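Side-chain contacts in tartronic semialdehyde reductase (Salmonella typhimurium, PDB 1YB4), which catalyses the reduction of tartronate semialdehyde (2-hydroxy-3-oxopropanoate) to (R)-glycerate, probably with either NADH or NADPH as the hydride donor: residues 6-11 / 17-22; 22-27 / 38-43; 180-185 / 214-219; 222-227 / 281-286. All blocks are in the same frame, centred on the assembly; numbering follows the deposited sequence.

Contact 1. Residues 6-11 / 17-22; sequences LGFIGL and PMAINL
Met18 O receives the N-H of Leu22 at 3.1 Å and, more weakly, that of Asn21, and the helical turn wound in this way offers Met18, Ala19 and Leu22 to the ring of Phe8. No hydrogen bond crosses the contact, so the fit is one of shape. Ala19 CB lies over a face of the Phe8 ring, 4.1 Å from its centroid and 14° off the normal, a CH-pi contact. Leu22 keeps CG beside its backbone N (chi1 -70°), which brings CD1 to the edge of the same ring, near the plane, 3.9 Å from Phe8 CE1. Met18, a selenomethionine, leans on it obliquely, CB being 3.6 Å from Phe8 CZ. Ala19 CB also meets a second side chain, since Leu11 CD2 comes within 3.8 Å of it. At the other end of the strand Leu6 CD1 approaches Leu22 CD1 at 4.2 Å, the two side chains crossing at about a right angle. Strand 6-8 and helix 17-22 run nearly antiparallel (163°), as in the first strand-turn-helix of a Rossmann fold; Gly10 fits the glycine-rich dinucleotide-binding turn between them. Around this pair, Leu6 and Phe8 bond through their backbones to His30 of strand 28-31, and Gly7 to strand 61-64, while helix 142-155 covers Met18 and Leu22 through Leu155, and Leu41 of helix 39-42 packs on Leu11 and Ala19.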
loop_
_atom_site.group_PDB
_atom_site.type_symbol
_atom_site.label_atom_id
_atom_site.label_comp_id
_atom_site.label_asym_id
_atom_site.label_seq_id
_atom_site.Cartn_x
_atom_site.Cartn_y
_atom_site.Cartn_z
ATOM N N LEU A 6 33.688 -19.418 -28.497
ATOM C CA LEU A 6 32.938 -18.533 -27.615
ATOM C C LEU A 6 33.772 -17.635 -26.741
ATOM O O LEU A 6 34.978 -17.816 -26.633
ATOM C CB LEU A 6 32.015 -19.374 -26.727
ATOM C CG LEU A 6 31.342 -20.576 -27.404
ATOM C CD1 LEU A 6 30.539 -21.365 -26.372
ATOM C CD2 LEU A 6 30.456 -20.102 -28.557
ATOM N N GLY A 7 33.094 -16.670 -26.118
ATOM C CA GLY A 7 33.725 -15.711 -25.223
ATOM C C GLY A 7 32.832 -15.420 -24.023
ATOM O O GLY A 7 31.615 -15.331 -24.157
ATOM N N PHE A 8 33.430 -15.287 -22.841
ATOM C CA PHE A 8 32.683 -15.021 -21.611
ATOM C C PHE A 8 33.284 -13.777 -20.957
ATOM O O PHE A 8 34.459 -13.762 -20.602
ATOM C CB PHE A 8 32.784 -16.214 -20.650
ATOM C CG PHE A 8 31.477 -16.569 -19.984
ATOM C CD1 PHE A 8 30.602 -17.477 -20.574
ATOM C CD2 PHE A 8 31.108 -15.973 -18.786
ATOM C CE1 PHE A 8 29.385 -17.786 -19.983
ATOM C CE2 PHE A 8 29.892 -16.275 -18.189
ATOM C CZ PHE A 8 29.030 -17.183 -18.788
ATOM N N ILE A 9 32.473 -12.737 -20.789
ATOM C CA ILE A 9 32.965 -11.484 -20.225
ATOM C C ILE A 9 32.650 -11.248 -18.750
ATOM O O ILE A 9 33.002 -10.213 -18.196
ATOM C CB ILE A 9 32.466 -10.286 -21.071
ATOM C CG1 ILE A 9 33.033 -10.414 -22.478
ATOM C CG2 ILE A 9 32.902 -8.960 -20.471
ATOM C CD1 ILE A 9 32.795 -9.208 -23.347
ATOM N N GLY A 10 32.011 -12.203 -18.097
ATOM C CA GLY A 10 31.720 -12.011 -16.695
ATOM C C GLY A 10 31.751 -13.308 -15.925
ATOM O O GLY A 10 30.974 -14.221 -16.195
ATOM N N LEU A 11 32.659 -13.412 -14.968
ATOM C CA LEU A 11 32.722 -14.620 -14.168
ATOM C C LEU A 11 32.149 -14.299 -12.796
ATOM O O LEU A 11 31.441 -13.305 -12.623
ATOM C CB LEU A 11 34.168 -15.134 -14.088
ATOM C CG LEU A 11 34.725 -15.513 -15.478
ATOM C CD1 LEU A 11 36.167 -15.993 -15.383
ATOM C CD2 LEU A 11 33.853 -16.602 -16.093
ATOM N N PRO A 17 30.498 -20.670 -12.988
ATOM C CA PRO A 17 30.052 -22.040 -13.239
ATOM C C PRO A 17 29.432 -22.202 -14.615
ATOM O O PRO A 17 29.350 -23.311 -15.131
ATOM C CB PRO A 17 29.052 -22.299 -12.107
ATOM C CG PRO A 17 28.472 -20.972 -11.873
ATOM C CD PRO A 17 29.685 -20.047 -11.933
HETATM N N MSE A 18 28.989 -21.097 -15.207
HETATM C CA MSE A 18 28.390 -21.155 -16.535
HETATM C C MSE A 18 29.496 -21.379 -17.556
HETATM O O MSE A 18 29.371 -22.239 -18.445
HETATM C CB MSE A 18 27.623 -19.865 -16.833
HETATM C CG MSE A 18 26.305 -19.790 -16.051
HETATM SE SE MSE A 18 25.476 -18.046 -15.935
HETATM C CE MSE A 18 24.513 -18.063 -17.629
ATOM N N ALA A 19 30.582 -20.619 -17.410
ATOM C CA ALA A 19 31.729 -20.742 -18.295
ATOM C C ALA A 19 32.263 -22.173 -18.159
ATOM O O ALA A 19 32.551 -22.843 -19.164
ATOM C CB ALA A 19 32.814 -19.717 -17.911
ATOM N N ILE A 20 32.374 -22.636 -16.913
ATOM C CA ILE A 20 32.853 -23.989 -16.638
ATOM C C ILE A 20 32.001 -25.040 -17.359
ATOM O O ILE A 20 32.519 -26.047 -17.820
ATOM C CB ILE A 20 32.858 -24.294 -15.127
ATOM C CG1 ILE A 20 33.882 -23.401 -14.429
ATOM C CG2 ILE A 20 33.181 -25.760 -14.889
ATOM C CD1 ILE A 20 34.155 -23.781 -12.980
ATOM N N ASN A 21 30.696 -24.817 -17.459
ATOM C CA ASN A 21 29.851 -25.776 -18.158
ATOM C C ASN A 21 30.078 -25.749 -19.674
ATOM O O ASN A 21 30.015 -26.786 -20.323
ATOM C CB ASN A 21 28.370 -25.522 -17.868
ATOM C CG ASN A 21 27.812 -26.485 -16.854
ATOM O OD1 ASN A 21 28.205 -26.479 -15.692
ATOM N ND2 ASN A 21 26.890 -27.335 -17.294
ATOM N N LEU A 22 30.319 -24.568 -20.238
ATOM C CA LEU A 22 30.559 -24.457 -21.676
ATOM C C LEU A 22 31.920 -25.079 -22.024
ATOM O O LEU A 22 32.064 -25.778 -23.037
ATOM C CB LEU A 22 30.538 -22.991 -22.110
ATOM C CG LEU A 22 29.186 -22.271 -22.089
ATOM C CD1 LEU A 22 29.407 -20.821 -22.409
ATOM C CD2 LEU A 22 28.232 -22.895 -23.105
#

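Contact 2. Residues 22-27 / 38-43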
loop_
_atom_site.group_PDB
_atom_site.type_symbol
_atom_site.label_atom_id
_atom_site.label_comp_id
_atom_site.label_asym_id
_atom_site.label_seq_id
_atom_site.Cartn_x
_atom_site.Cartn_y
_atom_site.Cartn_z
ATOM N N LEU A 22 30.319 -24.568 -20.238
ATOM C CA LEU A 22 30.559 -24.457 -21.676
ATOM C C LEU A 22 31.920 -25.079 -22.024
ATOM O O LEU A 22 32.064 -25.778 -23.037
ATOM C CB LEU A 22 30.538 -22.991 -22.110
ATOM C CG LEU A 22 29.186 -22.271 -22.089
ATOM C CD1 LEU A 22 29.407 -20.821 -22.409
ATOM C CD2 LEU A 22 28.232 -22.895 -23.105
ATOM N N ALA A 23 32.910 -24.828 -21.170
ATOM C CA ALA A 23 34.247 -25.359 -21.374
ATOM C C ALA A 23 34.233 -26.880 -21.245
ATOM O O ALA A 23 34.906 -27.590 -21.995
ATOM C CB ALA A 23 35.200 -24.744 -20.364
ATOM N N ARG A 24 33.441 -27.376 -20.305
ATOM C CA ARG A 24 33.338 -28.808 -20.067
ATOM C C ARG A 24 32.707 -29.535 -21.247
ATOM O O ARG A 24 32.817 -30.750 -21.354
ATOM C CB ARG A 24 32.503 -29.077 -18.811
ATOM C CG ARG A 24 32.585 -30.506 -18.283
ATOM C CD ARG A 24 33.374 -30.541 -16.980
ATOM N NE ARG A 24 32.647 -29.896 -15.894
ATOM C CZ ARG A 24 33.191 -29.583 -14.726
ATOM N NH1 ARG A 24 32.460 -28.999 -13.778
ATOM N NH2 ARG A 24 34.473 -29.844 -14.512
ATOM N N ALA A 25 32.037 -28.803 -22.128
ATOM C CA ALA A 25 31.405 -29.440 -23.278
ATOM C C ALA A 25 32.317 -29.474 -24.498
ATOM O O ALA A 25 31.895 -29.892 -25.578
ATOM C CB ALA A 25 30.111 -28.738 -23.623
ATOM N N GLY A 26 33.558 -29.022 -24.330
ATOM C CA GLY A 26 34.507 -29.042 -25.432
ATOM C C GLY A 26 34.787 -27.713 -26.113
ATOM O O GLY A 26 35.721 -27.600 -26.913
ATOM N N HIS A 27 33.986 -26.701 -25.805
ATOM C CA HIS A 27 34.167 -25.394 -26.419
ATOM C C HIS A 27 35.421 -24.688 -25.921
ATOM O O HIS A 27 35.880 -24.915 -24.801
ATOM C CB HIS A 27 32.930 -24.532 -26.164
ATOM C CG HIS A 27 31.685 -25.091 -26.771
ATOM N ND1 HIS A 27 31.443 -25.058 -28.127
ATOM C CD2 HIS A 27 30.653 -25.773 -26.220
ATOM C CE1 HIS A 27 30.318 -25.700 -28.387
ATOM N NE2 HIS A 27 29.819 -26.145 -27.247
ATOM N N ALA A 38 38.683 -18.808 -11.781
ATOM C CA ALA A 38 38.727 -20.062 -11.047
ATOM C C ALA A 38 39.663 -21.002 -11.808
ATOM O O ALA A 38 39.674 -21.033 -13.043
ATOM C CB ALA A 38 37.335 -20.665 -10.958
ATOM N N ASP A 39 40.460 -21.763 -11.072
ATOM C CA ASP A 39 41.392 -22.691 -11.700
ATOM C C ASP A 39 40.672 -23.680 -12.625
ATOM O O ASP A 39 41.103 -23.910 -13.759
ATOM C CB ASP A 39 42.143 -23.478 -10.626
ATOM C CG ASP A 39 41.920 -24.980 -10.752
ATOM O OD1 ASP A 39 42.602 -25.619 -11.588
ATOM O OD2 ASP A 39 41.044 -25.515 -10.032
ATOM N N GLU A 40 39.575 -24.256 -12.132
ATOM C CA GLU A 40 38.808 -25.247 -12.878
ATOM C C GLU A 40 38.600 -24.938 -14.356
ATOM O O GLU A 40 38.805 -25.818 -15.196
ATOM C CB GLU A 40 37.454 -25.494 -12.208
ATOM C CG GLU A 40 36.709 -26.692 -12.788
ATOM C CD GLU A 40 35.519 -27.115 -11.950
ATOM O OE1 GLU A 40 34.838 -28.092 -12.332
ATOM O OE2 GLU A 40 35.265 -26.470 -10.907
ATOM N N LEU A 41 38.196 -23.711 -14.685
ATOM C CA LEU A 41 37.987 -23.378 -16.091
ATOM C C LEU A 41 39.297 -23.005 -16.773
ATOM O O LEU A 41 39.413 -23.101 -17.994
ATOM C CB LEU A 41 36.953 -22.253 -16.279
ATOM C CG LEU A 41 37.283 -20.796 -15.961
ATOM C CD1 LEU A 41 36.244 -19.881 -16.603
ATOM C CD2 LEU A 41 37.318 -20.597 -14.463
ATOM N N LEU A 42 40.288 -22.575 -16.003
ATOM C CA LEU A 42 41.562 -22.255 -16.623
ATOM C C LEU A 42 42.120 -23.581 -17.124
ATOM O O LEU A 42 42.451 -23.718 -18.301
ATOM C CB LEU A 42 42.527 -21.605 -15.625
ATOM C CG LEU A 42 42.407 -20.081 -15.502
ATOM C CD1 LEU A 42 43.368 -19.558 -14.452
ATOM C CD2 LEU A 42 42.699 -19.436 -16.853
ATOM N N SER A 43 42.180 -24.565 -16.233
ATOM C CA SER A 43 42.695 -25.886 -16.578
ATOM C C SER A 43 41.653 -26.720 -17.312
ATOM O O SER A 43 41.557 -27.928 -17.095
ATOM C CB SER A 43 43.114 -26.638 -15.313
ATOM O OG SER A 43 41.972 -27.123 -14.618
#
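A surface salt bridge between Arg24 and Glu40 links the C-terminal end of helix 15-24 to the short helix 39-42, at the margin of the Rossmann-type domain. The grip is end-on but lopsided: both terminal nitrogens of the guanidinium converge on one carboxylate oxygen, Arg24 NH1 standing 2.9 Å and Arg24 NH2 2.8 Å from Glu40 OE1. Sharing a single acceptor bends both bonds, to 133° and 137° at the hydrogens. NH2 takes the anti lone pair of OE1, whereas NH1 comes on the syn side, well out of the carboxylate plane. The two flat groups are also twisted by 53°, unlike the coplanar pairing in which each nitrogen has its own oxygen. Glu40 reaches across fully extended, while Arg24 bends at its second and third torsions to bring its end round. Just beyond Arg24, Gly26 closes the helix with a positive phi in a Schellman motif. Ile20 of helix 15-24 lies against the chain of Glu40 and makes an apolar contact with Leu41, which also touches Val31 of strand 28-31. Ala23 packs on Leu44, and His27 on Leu151 and Ile154 of helix 142-155.

Contact 3. Residues 180-185 / 214-219; sequences ALNIEA and SRILEV
Helices 167-195 and 215-225 come closest, within these segments, at Ile183 and Ile216, whose CA atoms are 6.3 Å apart. Ile216 does most of the touching, and its branches divide the work. With CG1 beside its backbone N and CG2 anti to it (chi1 -67°), CG1 rests on Asn182 CB at 3.6 Å, while CG2 lies 3.8 Å from Ile183 CG1 and equally near the Ile183 backbone. Both neighbouring side chains cross that of Ile216 at about a right angle. The amide of Asn182 turns instead to water: its ND2 donates to a water at 3.0 Å, which also accepts a weak bond from Ile216 N at 3.3 Å. Ser214 stands at the N-cap of the second helix. Its OG accepts from Leu217 N at 2.6 Å in a nearly straight bond (170°), and its CB lies 4.2 Å from Asn182 ND2. The contact lies at a subunit interface, where Asn182 packs on Asn182 of the second subunit and Arg215 makes a cation-pi contact with Phe211 of that subunit. Across the two segments, then, the direct contact is apolar, while the polar link is indirect: a serine caps helix 215-225, and a water bridges the buried amide of Asn182 to the N-H of Ile216 in the first turn, the second of its two bonds being weak.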
loop_
_atom_site.group_PDB
_atom_site.type_symbol
_atom_site.label_atom_id
_atom_site.label_comp_id
_atom_site.label_asym_id
_atom_site.label_seq_id
_atom_site.Cartn_x
_atom_site.Cartn_y
_atom_site.Cartn_z
ATOM N N ALA A 180 7.770 -12.487 -5.837
ATOM C CA ALA A 180 7.716 -11.635 -4.650
ATOM C C ALA A 180 6.280 -11.513 -4.129
ATOM O O ALA A 180 6.002 -11.768 -2.955
ATOM C CB ALA A 180 8.279 -10.251 -4.973
ATOM N N LEU A 181 5.365 -11.115 -4.999
ATOM C CA LEU A 181 3.989 -10.986 -4.581
ATOM C C LEU A 181 3.385 -12.317 -4.081
ATOM O O LEU A 181 2.614 -12.314 -3.120
ATOM C CB LEU A 181 3.157 -10.373 -5.721
ATOM C CG LEU A 181 3.209 -8.839 -5.691
ATOM C CD1 LEU A 181 4.664 -8.366 -5.744
ATOM C CD2 LEU A 181 2.405 -8.278 -6.848
ATOM N N ASN A 182 3.736 -13.445 -4.711
ATOM C CA ASN A 182 3.208 -14.753 -4.282
ATOM C C ASN A 182 3.774 -15.119 -2.912
ATOM O O ASN A 182 3.042 -15.608 -2.040
ATOM C CB ASN A 182 3.549 -15.837 -5.299
ATOM C CG ASN A 182 2.582 -15.860 -6.454
ATOM O OD1 ASN A 182 1.902 -14.866 -6.722
ATOM N ND2 ASN A 182 2.513 -16.989 -7.155
ATOM N N ILE A 183 5.065 -14.860 -2.709
ATOM C CA ILE A 183 5.685 -15.151 -1.421
ATOM C C ILE A 183 5.013 -14.315 -0.332
ATOM O O ILE A 183 4.730 -14.813 0.756
ATOM C CB ILE A 183 7.217 -14.850 -1.425
ATOM C CG1 ILE A 183 7.943 -15.869 -2.307
ATOM C CG2 ILE A 183 7.771 -14.933 -0.020
ATOM C CD1 ILE A 183 9.435 -15.564 -2.544
ATOM N N GLU A 184 4.738 -13.049 -0.626
ATOM C CA GLU A 184 4.119 -12.184 0.363
ATOM C C GLU A 184 2.692 -12.650 0.639
ATOM O O GLU A 184 2.215 -12.600 1.778
ATOM C CB GLU A 184 4.139 -10.738 -0.130
ATOM C CG GLU A 184 3.999 -9.681 0.963
ATOM C CD GLU A 184 2.558 -9.404 1.346
ATOM O OE1 GLU A 184 1.649 -9.752 0.557
ATOM O OE2 GLU A 184 2.339 -8.814 2.428
ATOM N N ALA A 185 2.016 -13.122 -0.401
ATOM C CA ALA A 185 0.651 -13.596 -0.231
ATOM C C ALA A 185 0.590 -14.793 0.726
ATOM O O ALA A 185 -0.204 -14.804 1.667
ATOM C CB ALA A 185 0.045 -13.952 -1.582
ATOM N N SER A 214 -0.059 -22.920 -5.733
ATOM C CA SER A 214 1.047 -22.254 -6.400
ATOM C C SER A 214 2.352 -23.008 -6.183
ATOM O O SER A 214 2.471 -23.829 -5.267
ATOM C CB SER A 214 1.222 -20.824 -5.868
ATOM O OG SER A 214 2.076 -20.795 -4.729
ATOM N N ARG A 215 3.338 -22.702 -7.020
ATOM C CA ARG A 215 4.651 -23.315 -6.916
ATOM C C ARG A 215 5.348 -22.727 -5.692
ATOM O O ARG A 215 6.279 -23.330 -5.145
ATOM C CB ARG A 215 5.449 -23.019 -8.182
ATOM C CG ARG A 215 6.828 -23.614 -8.214
ATOM C CD ARG A 215 6.816 -25.114 -7.995
ATOM N NE ARG A 215 8.163 -25.651 -8.151
ATOM C CZ ARG A 215 8.581 -26.803 -7.635
ATOM N NH1 ARG A 215 7.754 -27.560 -6.914
ATOM N NH2 ARG A 215 9.831 -27.200 -7.845
ATOM N N ILE A 216 4.868 -21.552 -5.269
ATOM C CA ILE A 216 5.387 -20.820 -4.110
ATOM C C ILE A 216 4.836 -21.352 -2.784
ATOM O O ILE A 216 5.589 -21.514 -1.823
ATOM C CB ILE A 216 5.039 -19.306 -4.200
ATOM C CG1 ILE A 216 5.803 -18.671 -5.359
ATOM C CG2 ILE A 216 5.361 -18.597 -2.873
ATOM C CD1 ILE A 216 7.283 -18.750 -5.199
ATOM N N LEU A 217 3.525 -21.580 -2.718
ATOM C CA LEU A 217 2.921 -22.121 -1.503
ATOM C C LEU A 217 3.487 -23.516 -1.240
ATOM O O LEU A 217 3.689 -23.919 -0.102
ATOM C CB LEU A 217 1.407 -22.220 -1.663
ATOM C CG LEU A 217 0.647 -22.965 -0.562
ATOM C CD1 LEU A 217 0.783 -22.208 0.760
ATOM C CD2 LEU A 217 -0.817 -23.119 -0.962
ATOM N N GLU A 218 3.746 -24.251 -2.310
ATOM C CA GLU A 218 4.284 -25.592 -2.175
ATOM C C GLU A 218 5.692 -25.599 -1.592
ATOM O O GLU A 218 5.936 -26.205 -0.544
ATOM C CB GLU A 218 4.305 -26.287 -3.526
ATOM C CG GLU A 218 4.620 -27.755 -3.428
ATOM C CD GLU A 218 4.891 -28.357 -4.777
ATOM O OE1 GLU A 218 4.292 -27.870 -5.769
ATOM O OE2 GLU A 218 5.693 -29.317 -4.838
ATOM N N VAL A 219 6.616 -24.930 -2.278
ATOM C CA VAL A 219 7.993 -24.870 -1.825
ATOM C C VAL A 219 8.204 -23.874 -0.694
ATOM O O VAL A 219 8.484 -24.272 0.438
ATOM C CB VAL A 219 8.950 -24.521 -2.980
ATOM C CG1 VAL A 219 10.396 -24.487 -2.461
ATOM C CG2 VAL A 219 8.816 -25.561 -4.114
HETATM O O HOH W 1 4.057 -19.528 -7.769
#

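Contact 4. Residues 222-227 / 281-286; sequences ERMINR and AMVQAL
Met224, a selenomethionine near the end of helix 215-225, lies across Val283 of helix 283-290, with their CA atoms 6.8 Å apart. Its CG is 3.7 Å from Val283 CG1, and its SE is the same distance from Val283 CB, so the chain runs obliquely over the branched valine rather than meeting it end-on. Val283 holds CG1 between its backbone N and carbonyl carbon (chi1 62°), a crowded position that places this methyl against the methionine. The helix gives out at Asn226, whose backbone N still bonds back to Glu222 O at 3.1 Å. Arg227 then folds back, curled through chi2 and chi3, and its NH1 donates to Met224 O at 3.2 Å, lying in the carbonyl plane. That carbonyl, at the end of the helix, thus gains a side-chain donor. The stronger partner of the guanidinium is Glu287, which forms a salt bridge with NH1. Toward Gln284 there is only proximity: Arg227 NH2 and Gln284 NE2, both nitrogens that carry hydrogens, are 4.2 Å apart, with guanidinium and amide planes turned by 72°. Met224 also touches Ser187 of the long helix 167-195, and Val283 packs on Phe229. This is helix-to-helix packing, an apolar centre bordered by a charged arginine, within the helical C-terminal domain of the 3-hydroxyisobutyrate dehydrogenase-related family.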
loop_
_atom_site.group_PDB
_atom_site.type_symbol
_atom_site.label_atom_id
_atom_site.label_comp_id
_atom_site.label_asym_id
_atom_site.label_seq_id
_atom_site.Cartn_x
_atom_site.Cartn_y
_atom_site.Cartn_z
ATOM N N GLU A 222 6.371 -24.306 2.628
ATOM C CA GLU A 222 7.060 -25.269 3.480
ATOM C C GLU A 222 8.249 -24.615 4.202
ATOM O O GLU A 222 8.421 -24.778 5.411
ATOM C CB GLU A 222 7.537 -26.448 2.618
ATOM C CG GLU A 222 8.035 -27.662 3.387
ATOM C CD GLU A 222 6.905 -28.574 3.843
ATOM O OE1 GLU A 222 6.051 -28.125 4.645
ATOM O OE2 GLU A 222 6.874 -29.744 3.394
ATOM N N ARG A 223 9.057 -23.867 3.455
ATOM C CA ARG A 223 10.210 -23.195 4.027
ATOM C C ARG A 223 9.851 -22.293 5.207
ATOM O O ARG A 223 10.650 -22.121 6.130
ATOM C CB ARG A 223 10.934 -22.375 2.952
ATOM C CG ARG A 223 11.688 -23.195 1.926
ATOM C CD ARG A 223 12.266 -22.318 0.810
ATOM N NE ARG A 223 12.852 -23.109 -0.275
ATOM C CZ ARG A 223 13.393 -22.605 -1.383
ATOM N NH1 ARG A 223 13.435 -21.293 -1.575
ATOM N NH2 ARG A 223 13.887 -23.418 -2.310
HETATM N N MSE A 224 8.643 -21.732 5.184
HETATM C CA MSE A 224 8.190 -20.836 6.245
HETATM C C MSE A 224 7.779 -21.576 7.502
HETATM O O MSE A 224 8.012 -21.105 8.621
HETATM C CB MSE A 224 7.013 -19.985 5.755
HETATM C CG MSE A 224 7.351 -18.972 4.652
HETATM SE SE MSE A 224 5.762 -18.066 3.917
HETATM C CE MSE A 224 6.359 -17.858 2.074
ATOM N N ILE A 225 7.154 -22.733 7.310
ATOM C CA ILE A 225 6.689 -23.550 8.423
ATOM C C ILE A 225 7.833 -24.212 9.188
ATOM O O ILE A 225 7.904 -24.139 10.415
ATOM C CB ILE A 225 5.728 -24.650 7.929
ATOM C CG1 ILE A 225 4.529 -24.010 7.198
ATOM C CG2 ILE A 225 5.261 -25.487 9.109
ATOM C CD1 ILE A 225 3.456 -24.998 6.707
ATOM N N ASN A 226 8.737 -24.850 8.459
ATOM C CA ASN A 226 9.849 -25.521 9.104
ATOM C C ASN A 226 10.983 -24.564 9.439
ATOM O O ASN A 226 12.057 -24.996 9.845
ATOM C CB ASN A 226 10.352 -26.660 8.215
ATOM C CG ASN A 226 9.232 -27.599 7.793
ATOM O OD1 ASN A 226 8.312 -27.879 8.573
ATOM N ND2 ASN A 226 9.307 -28.102 6.562
ATOM N N ARG A 227 10.730 -23.266 9.275
ATOM C CA ARG A 227 11.718 -22.205 9.544
ATOM C C ARG A 227 13.068 -22.435 8.859
ATOM O O ARG A 227 14.116 -22.079 9.396
ATOM C CB ARG A 227 11.935 -22.048 11.050
ATOM C CG ARG A 227 10.653 -22.131 11.858
ATOM C CD ARG A 227 9.673 -21.063 11.439
ATOM N NE ARG A 227 10.091 -19.736 11.887
ATOM C CZ ARG A 227 9.475 -18.616 11.532
ATOM N NH1 ARG A 227 8.423 -18.673 10.725
ATOM N NH2 ARG A 227 9.907 -17.447 11.980
ATOM N N ALA A 281 12.057 -15.903 3.641
ATOM C CA ALA A 281 12.203 -15.251 4.933
ATOM C C ALA A 281 11.276 -14.031 5.034
ATOM O O ALA A 281 11.154 -13.394 6.088
ATOM C CB ALA A 281 13.639 -14.832 5.124
HETATM N N MSE A 282 10.647 -13.710 3.912
HETATM C CA MSE A 282 9.702 -12.610 3.821
HETATM C C MSE A 282 8.703 -12.681 4.959
HETATM O O MSE A 282 8.360 -11.666 5.555
HETATM C CB MSE A 282 8.949 -12.703 2.486
HETATM C CG MSE A 282 7.664 -11.895 2.385
HETATM SE SE MSE A 282 7.987 -10.001 2.276
HETATM C CE MSE A 282 7.378 -9.500 3.998
ATOM N N VAL A 283 8.248 -13.895 5.256
ATOM C CA VAL A 283 7.244 -14.131 6.284
ATOM C C VAL A 283 7.565 -13.474 7.606
ATOM O O VAL A 283 6.667 -13.075 8.355
ATOM C CB VAL A 283 7.019 -15.658 6.497
ATOM C CG1 VAL A 283 8.300 -16.311 6.970
ATOM C CG2 VAL A 283 5.874 -15.898 7.483
ATOM N N GLN A 284 8.847 -13.340 7.895
ATOM C CA GLN A 284 9.252 -12.728 9.154
ATOM C C GLN A 284 8.781 -11.280 9.272
ATOM O O GLN A 284 8.516 -10.799 10.372
ATOM C CB GLN A 284 10.775 -12.800 9.310
ATOM C CG GLN A 284 11.302 -14.225 9.383
ATOM C CD GLN A 284 12.752 -14.291 9.815
ATOM O OE1 GLN A 284 13.652 -13.864 9.090
ATOM N NE2 GLN A 284 12.984 -14.820 11.010
ATOM N N ALA A 285 8.672 -10.588 8.140
ATOM C CA ALA A 285 8.240 -9.199 8.164
ATOM C C ALA A 285 6.821 -9.096 8.666
ATOM O O ALA A 285 6.510 -8.227 9.473
ATOM C CB ALA A 285 8.352 -8.588 6.796
ATOM N N LEU A 286 5.952 -9.982 8.195
ATOM C CA LEU A 286 4.575 -9.944 8.656
ATOM C C LEU A 286 4.440 -10.498 10.073
ATOM O O LEU A 286 3.547 -10.098 10.823
ATOM C CB LEU A 286 3.667 -10.683 7.680
ATOM C CG LEU A 286 3.635 -9.863 6.392
ATOM C CD1 LEU A 286 4.746 -10.300 5.486
ATOM C CD2 LEU A 286 2.335 -10.034 5.720
#

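Overall arrangement
Read from the N terminus, the four contacts follow in series; none nests in or crosses another. Contact 1 closes the short glycine-bearing turn between strand 5-8 and helix 15-24. Contact 2 opens on Leu22, which it shares with contact 1, and closes the loop that carries strand 28-31; their centres are about 8 Å apart. Far off, with its centre about 32 Å from that of contact 1, contact 3 spans 28 intervening residues between helices 167-195 and 215-225. Contact 4 continues from the same helix 215-225 and, across 53 residues, brings back helix 283-290. Contacts 1 and 2 thus tie together the nucleotide-binding domain, contacts 3 and 4 the helical one.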